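Local coordinates for maltose/maltodextrin-binding protein (Thermus thermophilus, PDB 2GH9) that binds maltotriose and, as a periplasmic maltose/maltodextrin-binding protein, probably passes malto-oligosaccharides on to a membrane transporter, at residues L14-E19 and V297-A302; S28-E33 and K280-N285. All coordinates share one frame; numbering follows the deposited sequence.

Contact 1: L14-E19 and V297-A302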
loop_
_atom_site.group_PDB
_atom_site.type_symbol
_atom_site.label_atom_id
_atom_site.label_comp_id
_atom_site.label_asym_id
_atom_site.label_seq_id
_atom_site.Cartn_x
_atom_site.Cartn_y
_atom_site.Cartn_z
ATOM N N LEU A 14 0.879 15.842 2.191
ATOM C CA LEU A 14 0.829 16.820 1.117
ATOM C C LEU A 14 1.492 18.130 1.540
ATOM O O LEU A 14 2.200 18.750 0.747
ATOM C CB LEU A 14 -0.622 17.099 0.687
ATOM C CG LEU A 14 -0.830 18.107 -0.449
ATOM C CD1 LEU A 14 -0.133 17.637 -1.739
ATOM C CD2 LEU A 14 -2.333 18.377 -0.672
ATOM N N GLU A 15 1.243 18.551 2.781
ATOM C CA GLU A 15 1.830 19.792 3.270
ATOM C C GLU A 15 3.368 19.712 3.309
ATOM O O GLU A 15 4.043 20.654 2.907
ATOM C CB GLU A 15 1.228 20.218 4.615
ATOM C CG GLU A 15 1.082 21.739 4.734
ATOM C CD GLU A 15 0.064 22.354 3.750
ATOM O OE1 GLU A 15 -1.134 22.004 3.823
ATOM O OE2 GLU A 15 0.445 23.196 2.901
ATOM N N TRP A 16 3.907 18.579 3.745
ATOM C CA TRP A 16 5.356 18.320 3.645
ATOM C C TRP A 16 5.878 18.464 2.204
ATOM O O TRP A 16 6.889 19.139 1.959
ATOM C CB TRP A 16 5.675 16.915 4.190
ATOM C CG TRP A 16 7.079 16.381 3.943
ATOM C CD1 TRP A 16 8.145 16.476 4.779
ATOM C CD2 TRP A 16 7.531 15.623 2.814
ATOM N NE1 TRP A 16 9.223 15.825 4.258
ATOM C CE2 TRP A 16 8.883 15.299 3.045
ATOM C CE3 TRP A 16 6.925 15.180 1.637
ATOM C CZ2 TRP A 16 9.640 14.575 2.134
ATOM C CZ3 TRP A 16 7.679 14.446 0.741
ATOM C CH2 TRP A 16 9.020 14.155 0.997
ATOM N N LEU A 17 5.190 17.829 1.258
ATOM C CA LEU A 17 5.605 17.878 -0.137
ATOM C C LEU A 17 5.587 19.317 -0.699
ATOM O O LEU A 17 6.501 19.709 -1.449
ATOM C CB LEU A 17 4.736 16.946 -1.008
ATOM C CG LEU A 17 5.112 16.907 -2.495
ATOM C CD1 LEU A 17 6.615 16.754 -2.662
ATOM C CD2 LEU A 17 4.352 15.830 -3.278
ATOM N N LYS A 18 4.558 20.083 -0.334
ATOM C CA LYS A 18 4.434 21.482 -0.766
ATOM C C LYS A 18 5.582 22.330 -0.204
ATOM O O LYS A 18 6.128 23.171 -0.924
ATOM C CB LYS A 18 3.069 22.080 -0.359
ATOM C CG LYS A 18 1.891 21.556 -1.168
ATOM C CD LYS A 18 0.674 22.496 -1.053
ATOM C CE LYS A 18 -0.495 22.045 -1.877
ATOM N NZ LYS A 18 -0.167 21.985 -3.340
ATOM N N GLU A 19 5.934 22.085 1.061
ATOM C CA GLU A 19 7.050 22.761 1.723
ATOM C C GLU A 19 8.373 22.449 1.044
ATOM O O GLU A 19 9.173 23.360 0.803
ATOM C CB GLU A 19 7.172 22.368 3.205
ATOM C CG GLU A 19 8.368 23.058 3.911
ATOM C CD GLU A 19 8.689 22.523 5.284
ATOM O OE1 GLU A 19 7.899 21.721 5.840
ATOM O OE2 GLU A 19 9.761 22.917 5.814
ATOM N N VAL A 297 12.549 11.201 7.634
ATOM C CA VAL A 297 12.132 11.278 9.032
ATOM C C VAL A 297 10.996 12.280 9.178
ATOM O O VAL A 297 9.992 11.972 9.802
ATOM C CB VAL A 297 13.306 11.631 10.032
ATOM C CG1 VAL A 297 12.754 11.995 11.409
ATOM C CG2 VAL A 297 14.268 10.480 10.191
ATOM N N ALA A 298 11.149 13.457 8.572
ATOM C CA ALA A 298 10.118 14.484 8.588
ATOM C C ALA A 298 8.795 13.959 8.039
ATOM O O ALA A 298 7.738 14.142 8.644
ATOM C CB ALA A 298 10.573 15.686 7.778
ATOM N N PHE A 299 8.860 13.270 6.908
ATOM C CA PHE A 299 7.652 12.704 6.324
ATOM C C PHE A 299 6.991 11.719 7.296
ATOM O O PHE A 299 5.790 11.737 7.442
ATOM C CB PHE A 299 7.983 12.040 4.982
ATOM C CG PHE A 299 6.774 11.680 4.149
ATOM C CD1 PHE A 299 6.004 12.670 3.549
ATOM C CD2 PHE A 299 6.427 10.352 3.936
ATOM C CE1 PHE A 299 4.925 12.351 2.755
ATOM C CE2 PHE A 299 5.317 10.016 3.109
ATOM C CZ PHE A 299 4.585 11.002 2.517
ATOM N N ASN A 300 7.763 10.870 7.965
ATOM C CA ASN A 300 7.195 9.924 8.929
ATOM C C ASN A 300 6.513 10.656 10.063
ATOM O O ASN A 300 5.432 10.276 10.514
ATOM C CB ASN A 300 8.271 8.987 9.481
ATOM C CG ASN A 300 7.752 8.084 10.624
ATOM O OD1 ASN A 300 7.866 8.434 11.776
ATOM N ND2 ASN A 300 7.135 6.958 10.278
ATOM N N GLN A 301 7.145 11.731 10.517
ATOM C CA GLN A 301 6.627 12.478 11.655
ATOM C C GLN A 301 5.345 13.194 11.295
ATOM O O GLN A 301 4.408 13.187 12.087
ATOM C CB GLN A 301 7.700 13.414 12.214
ATOM C CG GLN A 301 8.885 12.630 12.800
ATOM C CD GLN A 301 8.461 11.666 13.901
ATOM O OE1 GLN A 301 8.414 10.435 13.698
ATOM N NE2 GLN A 301 8.146 12.212 15.078
ATOM N N ALA A 302 5.271 13.714 10.069
ATOM C CA ALA A 302 4.061 14.370 9.557
ATOM C C ALA A 302 2.905 13.393 9.367
ATOM O O ALA A 302 1.723 13.724 9.635
ATOM C CB ALA A 302 4.365 15.027 8.237
#
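Phe299 points an edge at the indole face of Trp16, its CD1 only 3.3 Å from Trp16 CE3. The atom stands above the indole plane, shifted toward the rim of the benzo ring, with CE1 just behind it. The pair is edge-to-face but well tilted: the Phe299 ring and the six-membered ring of Trp16 have centroids 4.6 Å apart and planes at 59°. A second touch comes from the base of the same side chain, where Phe299 CB makes a CH-pi contact over the five-membered ring of Trp16, 4.1 Å from its centroid. Ala298 works from another direction. Its methyl lies near the indole plane at the pyrrole edge, CB being 3.8 Å from Trp16 NE1. The indole reaches across because its CG is anti to the backbone N (chi1 170°), swinging the ring out toward helix 293-302.

Further out, Trp16 NE1 gives a weak hydrogen bond to Asn295 OD1, earlier on that helix. Phe299 also stacks on Phe111 and meets Phe9, and its side chain is about 8 Å from a bound glucose unit. On helix 11-26, Leu14 and Leu17 pack on strands 3-7 and 32-36.

No hydrogen bond links the two segments, and Trp16 and Phe299 are both buried, so dispersion and the pairing of ring C-H groups with the indole pi cloud probably hold the helices together here.

Contact 2: S28-E33 and K280-N285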
loop_
_atom_site.group_PDB
_atom_site.type_symbol
_atom_site.label_atom_id
_atom_site.label_comp_id
_atom_site.label_asym_id
_atom_site.label_seq_id
_atom_site.Cartn_x
_atom_site.Cartn_y
_atom_site.Cartn_z
ATOM N N SER A 28 17.401 26.625 -5.495
ATOM C CA SER A 28 17.396 26.180 -6.898
ATOM C C SER A 28 17.042 27.288 -7.886
ATOM O O SER A 28 17.681 27.416 -8.929
ATOM C CB SER A 28 16.390 25.022 -7.096
ATOM O OG SER A 28 16.579 24.331 -8.313
ATOM N N GLY A 29 15.988 28.041 -7.581
ATOM C CA GLY A 29 15.347 28.930 -8.552
ATOM C C GLY A 29 14.314 28.269 -9.465
ATOM O O GLY A 29 13.628 28.949 -10.233
ATOM N N THR A 30 14.200 26.943 -9.401
ATOM C CA THR A 30 13.235 26.215 -10.233
ATOM C C THR A 30 11.915 26.114 -9.495
ATOM O O THR A 30 11.870 25.599 -8.365
ATOM C CB THR A 30 13.728 24.802 -10.564
ATOM O OG1 THR A 30 15.043 24.878 -11.126
ATOM C CG2 THR A 30 12.782 24.112 -11.556
ATOM N N LYS A 31 10.856 26.611 -10.130
ATOM C CA LYS A 31 9.493 26.508 -9.607
ATOM C C LYS A 31 9.014 25.055 -9.652
ATOM O O LYS A 31 9.209 24.361 -10.649
ATOM C CB LYS A 31 8.538 27.426 -10.397
ATOM C CG LYS A 31 8.619 28.907 -9.942
ATOM C CD LYS A 31 7.928 29.898 -10.904
ATOM C CE LYS A 31 6.414 30.030 -10.653
ATOM N NZ LYS A 31 5.752 30.936 -11.665
ATOM N N VAL A 32 8.417 24.591 -8.555
ATOM C CA VAL A 32 7.843 23.243 -8.489
ATOM C C VAL A 32 6.332 23.336 -8.278
ATOM O O VAL A 32 5.876 23.907 -7.268
ATOM C CB VAL A 32 8.456 22.412 -7.357
ATOM C CG1 VAL A 32 7.838 20.989 -7.338
ATOM C CG2 VAL A 32 9.964 22.338 -7.508
ATOM N N GLU A 33 5.565 22.801 -9.227
ATOM C CA GLU A 33 4.113 22.748 -9.089
ATOM C C GLU A 33 3.671 21.351 -8.597
ATOM O O GLU A 33 3.901 20.348 -9.250
ATOM C CB GLU A 33 3.376 23.140 -10.389
ATOM C CG GLU A 33 1.916 23.648 -10.107
ATOM C CD GLU A 33 0.986 23.657 -11.317
ATOM O OE1 GLU A 33 1.441 23.996 -12.443
ATOM O OE2 GLU A 33 -0.218 23.331 -11.153
ATOM N N LYS A 280 14.872 16.927 -16.938
ATOM C CA LYS A 280 15.317 15.818 -16.089
ATOM C C LYS A 280 16.322 16.226 -15.013
ATOM O O LYS A 280 16.234 15.752 -13.893
ATOM C CB LYS A 280 15.920 14.683 -16.909
ATOM C CG LYS A 280 14.928 13.873 -17.685
ATOM C CD LYS A 280 15.601 12.739 -18.404
ATOM C CE LYS A 280 14.630 12.064 -19.318
ATOM N NZ LYS A 280 15.274 10.975 -20.100
ATOM N N THR A 281 17.266 17.098 -15.350
ATOM C CA THR A 281 18.266 17.522 -14.380
ATOM C C THR A 281 17.619 18.037 -13.093
ATOM O O THR A 281 17.970 17.590 -12.008
ATOM C CB THR A 281 19.177 18.655 -14.926
ATOM O OG1 THR A 281 19.961 18.160 -16.013
ATOM C CG2 THR A 281 20.109 19.158 -13.829
ATOM N N GLN A 282 16.714 19.000 -13.231
ATOM C CA GLN A 282 16.060 19.619 -12.065
ATOM C C GLN A 282 15.092 18.670 -11.373
ATOM O O GLN A 282 15.065 18.614 -10.150
ATOM C CB GLN A 282 15.327 20.914 -12.442
ATOM C CG GLN A 282 16.151 22.175 -12.170
ATOM C CD GLN A 282 17.457 22.169 -12.921
ATOM O OE1 GLN A 282 17.469 22.001 -14.141
ATOM N NE2 GLN A 282 18.568 22.342 -12.200
ATOM N N ALA A 283 14.313 17.940 -12.167
ATOM C CA ALA A 283 13.435 16.860 -11.669
ATOM C C ALA A 283 14.211 15.844 -10.824
ATOM O O ALA A 283 13.795 15.492 -9.727
ATOM C CB ALA A 283 12.756 16.153 -12.847
ATOM N N VAL A 284 15.349 15.374 -11.330
ATOM C CA VAL A 284 16.200 14.458 -10.570
ATOM C C VAL A 284 16.756 15.097 -9.291
ATOM O O VAL A 284 16.716 14.485 -8.219
ATOM C CB VAL A 284 17.355 13.877 -11.434
ATOM C CG1 VAL A 284 18.316 13.065 -10.583
ATOM C CG2 VAL A 284 16.805 13.026 -12.566
ATOM N N ASN A 285 17.262 16.330 -9.391
ATOM C CA ASN A 285 17.797 17.010 -8.218
ATOM C C ASN A 285 16.708 17.168 -7.171
ATOM O O ASN A 285 16.950 16.935 -6.005
ATOM C CB ASN A 285 18.379 18.384 -8.572
ATOM C CG ASN A 285 19.776 18.304 -9.170
ATOM O OD1 ASN A 285 20.521 17.357 -8.927
ATOM N ND2 ASN A 285 20.133 19.309 -9.958
#
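Thr30 and Gln282 meet by van der Waals contact alone. Thr30 OG1 sits 3.1 Å from Gln282 CG, a tight approach of a hydroxyl oxygen to a methylene, and the methyl carbon CG2 of Thr30 lies 3.9 Å from that CG as well. The two branches of the threonine thus meet one carbon: CG2 is anti to the backbone N, while OG1 lies beside it (chi1 -53°). Chi1 of Gln282 (-97°) carries CG to the threonine, and the bend at chi2 then turns the amide, whose CD is 4.0 Å from Thr30 OG1. Ser28 adds a looser touch, its OG 4.4 Å from Gln282 CG.

No hydrogen bond crosses between the segments; the side-chain bond lies within 28-33. Ser28 OG and Thr30 OG1 share it at 3.3 Å across Gly29, which takes a positive phi of 84° in the turn. With an alanine in place of Thr30, the hydroxyl of Ser28 would probably be left without this mate and a gap would open beside the Gln282 methylene.

At the start of the helical segment Lys280 forms a salt bridge with Glu77. Val32 packs on Ala21 and Phe24 of helix 11-26, and the Asn285 side chain touches Phe24 as well.

The turn closes a beta-alpha-beta crossover: strand 3-7, helix 11-26 and strand 32-36, the two strands parallel neighbours joined by backbone bonds of Lys31 and Glu33 to Ile3.

Overall arrangement
Helix 11-26 carries the first segment of contact 1 and runs on to the turn of contact 2. The centres of the two contacts lie 18 Å apart and their nearest atoms about 6 Å, without touching. Along the chain the order is 14-19, 28-33, 280-285, 297-302: the inner pair is contact 2, the outer pair contact 1. In both, the early beta-alpha-beta unit, whose strands 3-7 and 32-36 belong to the larger mixed sheet, meets the consecutive helices 280-290 and 293-302. The lobe is therefore built from parts distant in sequence, as in periplasmic binding proteins generally. Contact 1 is buried and lies nearer the bound sugar; contact 2 lies at the surface, farther from the chain's centre.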